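Local coordinates for CheC-like superfamily protein (Shewanella oneidensis, PDB 3H2D) that probably serves in chemotaxis signalling as a CheX-type phosphatase of the CheC-like superfamily, at residues Asn3-Phe6 against Ile7-Phe10. Sequence-based numbering, arbitrary orientation.
Sequences NVNF and INPF
Asn-5 and Asn-8 have the same first torsion, chi1 -67° in both, which puts each CG anti to its own carbonyl carbon; being three residues apart on a helical turn, the two side chains run alongside each other in the same direction. Their amide planes are turned 55° apart, and ND2 of Asn-8 reaches OD1 of Asn-5 at 3.0 Å, a weak bond, since the N-H...O angle is only 127°. The backbone ties the same pair by a straighter bond: Asn-8 N donates to Asn-5 O, also at 3.0 Å, approaching from above the carbonyl plane. An alanine in place of Asn-8 would probably leave OD1 of Asn-5 without its amide partner and that side chain freer to turn. One residue back, Ile-7 N donates almost straight to Val-4 O at 3.3 Å, and CG2 of Ile-7 lies against the same oxygen. These i to i+3 bonds mark the 3-10 turn, and an Asx turn overlaps its start: OD1 of Asn-3 accepts from Asn-5 N at 2.9 Å. Pro-9 has no N-H to offer Phe-6 O, and Phe-10 N turns to Ile-7 O in a weak bond. CD of Pro-9 lies 3.4 Å from Phe-6 O, and the ring edge of Phe-10 meets that oxygen in plane, with CD2 at 3.3 Å. The turn leads directly into helix 8-21. Phe-6, Pro-9 and Phe-10 rest on Leu-105 of helix 84-107, Phe-6 also meeting Tyr-110 edge-to-face, while Val-4 and Ile-7 pack on Pro-31 of strand 27-33 and Ile-136 of strand 135-142, so the segment lies between helix and sheet.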
ATOM      1  N   ASN B   3       9.963   5.955 -19.450  1.00 30.40           N
ATOM      2  CA  ASN B   3      10.506   7.298 -19.372  1.00 26.41           C
ATOM      3  C   ASN B   3      10.401   7.790 -17.925  1.00 25.55           C
ATOM      4  O   ASN B   3       9.348   7.714 -17.288  1.00 22.68           O
ATOM      5  CB  ASN B   3       9.744   8.212 -20.371  1.00 24.82           C
ATOM      6  CG  ASN B   3      10.445   9.524 -20.624  1.00 26.61           C
ATOM      7  OD1 ASN B   3      10.983  10.135 -19.700  1.00 22.81           O
ATOM      8  ND2 ASN B   3      10.435   9.980 -21.902  1.00 20.91           N
ATOM      9  N   VAL B   4      11.522   8.261 -17.388  1.00 25.07           N
ATOM     10  CA  VAL B   4      11.574   8.769 -16.025  1.00 25.93           C
ATOM     11  C   VAL B   4      10.620   9.951 -15.877  1.00 25.66           C
ATOM     12  O   VAL B   4      10.183  10.230 -14.805  1.00 26.31           O
ATOM     13  CB  VAL B   4      13.043   9.150 -15.620  1.00 26.79           C
ATOM     14  CG1 VAL B   4      13.446  10.439 -16.244  1.00 26.25           C
ATOM     15  CG2 VAL B   4      13.185   9.269 -14.128  1.00 31.36           C
ATOM     16  N   ASN B   5      10.291  10.625 -16.977  1.00 26.91           N
ATOM     17  CA  ASN B   5       9.324  11.729 -16.956  1.00 26.63           C
ATOM     18  C   ASN B   5       7.890  11.352 -16.586  1.00 25.08           C
ATOM     19  O   ASN B   5       7.096  12.249 -16.353  1.00 24.29           O
ATOM     20  CB  ASN B   5       9.302  12.465 -18.308  1.00 28.50           C
ATOM     21  CG  ASN B   5      10.596  13.200 -18.581  1.00 32.37           C
ATOM     22  OD1 ASN B   5      11.077  13.978 -17.747  1.00 38.56           O
ATOM     23  ND2 ASN B   5      11.160  12.968 -19.739  1.00 39.07           N
ATOM     24  N   PHE B   6       7.541  10.069 -16.554  1.00 23.94           N
ATOM     25  CA  PHE B   6       6.231   9.653 -16.050  1.00 23.90           C
ATOM     26  C   PHE B   6       5.988  10.043 -14.605  1.00 25.37           C
ATOM     27  O   PHE B   6       4.843  10.072 -14.154  1.00 26.02           O
ATOM     28  CB  PHE B   6       5.961   8.157 -16.309  1.00 23.75           C
ATOM     29  CG  PHE B   6       5.468   7.875 -17.686  1.00 24.15           C
ATOM     30  CD1 PHE B   6       4.153   8.124 -18.028  1.00 26.21           C
ATOM     31  CD2 PHE B   6       6.327   7.395 -18.679  1.00 22.86           C
ATOM     32  CE1 PHE B   6       3.696   7.915 -19.369  1.00 27.96           C
ATOM     33  CE2 PHE B   6       5.887   7.169 -20.007  1.00 28.83           C
ATOM     34  CZ  PHE B   6       4.561   7.432 -20.345  1.00 25.71           C
ATOM     35  N   ILE B   7       7.050  10.352 -13.844  1.00 22.52           N
ATOM     36  CA  ILE B   7       6.859  10.792 -12.477  1.00 22.00           C
ATOM     37  C   ILE B   7       6.448  12.267 -12.412  1.00 20.98           C
ATOM     38  O   ILE B   7       5.905  12.692 -11.410  1.00 23.23           O
ATOM     39  CB  ILE B   7       8.112  10.479 -11.592  1.00 23.85           C
ATOM     40  CG1 ILE B   7       7.722  10.455 -10.093  1.00 28.36           C
ATOM     41  CG2 ILE B   7       9.272  11.428 -11.885  1.00 25.07           C
ATOM     42  CD1 ILE B   7       8.684   9.723  -9.230  1.00 29.85           C
ATOM     43  N   ASN B   8       6.723  13.036 -13.469  1.00 19.91           N
ATOM     44  CA  ASN B   8       6.521  14.478 -13.450  1.00 21.90           C
ATOM     45  C   ASN B   8       5.097  14.934 -13.069  1.00 22.96           C
ATOM     46  O   ASN B   8       4.961  15.823 -12.250  1.00 22.87           O
ATOM     47  CB  ASN B   8       6.989  15.136 -14.757  1.00 24.74           C
ATOM     48  CG  ASN B   8       8.499  15.053 -14.941  1.00 26.26           C
ATOM     49  OD1 ASN B   8       9.198  14.738 -13.993  1.00 33.25           O
ATOM     50  ND2 ASN B   8       8.995  15.342 -16.132  1.00 26.46           N
ATOM     51  N   PRO B   9       4.037  14.330 -13.638  1.00 22.98           N
ATOM     52  CA  PRO B   9       2.649  14.672 -13.209  1.00 23.05           C
ATOM     53  C   PRO B   9       2.369  14.488 -11.714  1.00 21.63           C
ATOM     54  O   PRO B   9       1.584  15.258 -11.096  1.00 22.75           O
ATOM     55  CB  PRO B   9       1.785  13.727 -14.043  1.00 24.11           C
ATOM     56  CG  PRO B   9       2.641  13.306 -15.143  1.00 24.25           C
ATOM     57  CD  PRO B   9       4.045  13.365 -14.743  1.00 23.62           C
ATOM     58  N   PHE B  10       2.999  13.467 -11.133  1.00 20.76           N
ATOM     59  CA  PHE B  10       2.876  13.197  -9.717  1.00 21.09           C
ATOM     60  C   PHE B  10       3.670  14.221  -8.903  1.00 21.80           C
ATOM     61  O   PHE B  10       3.157  14.783  -7.913  1.00 22.09           O
ATOM     62  CB  PHE B  10       3.353  11.760  -9.415  1.00 21.17           C
ATOM     63  CG  PHE B  10       2.565  10.698 -10.128  1.00 21.22           C
ATOM     64  CD1 PHE B  10       1.398  10.205  -9.575  1.00 22.43           C
ATOM     65  CD2 PHE B  10       2.965  10.222 -11.386  1.00 21.30           C
ATOM     66  CE1 PHE B  10       0.645   9.200 -10.246  1.00 23.34           C
ATOM     67  CE2 PHE B  10       2.223   9.259 -12.062  1.00 25.70           C
ATOM     68  CZ  PHE B  10       1.050   8.743 -11.485  1.00 24.39           C
TER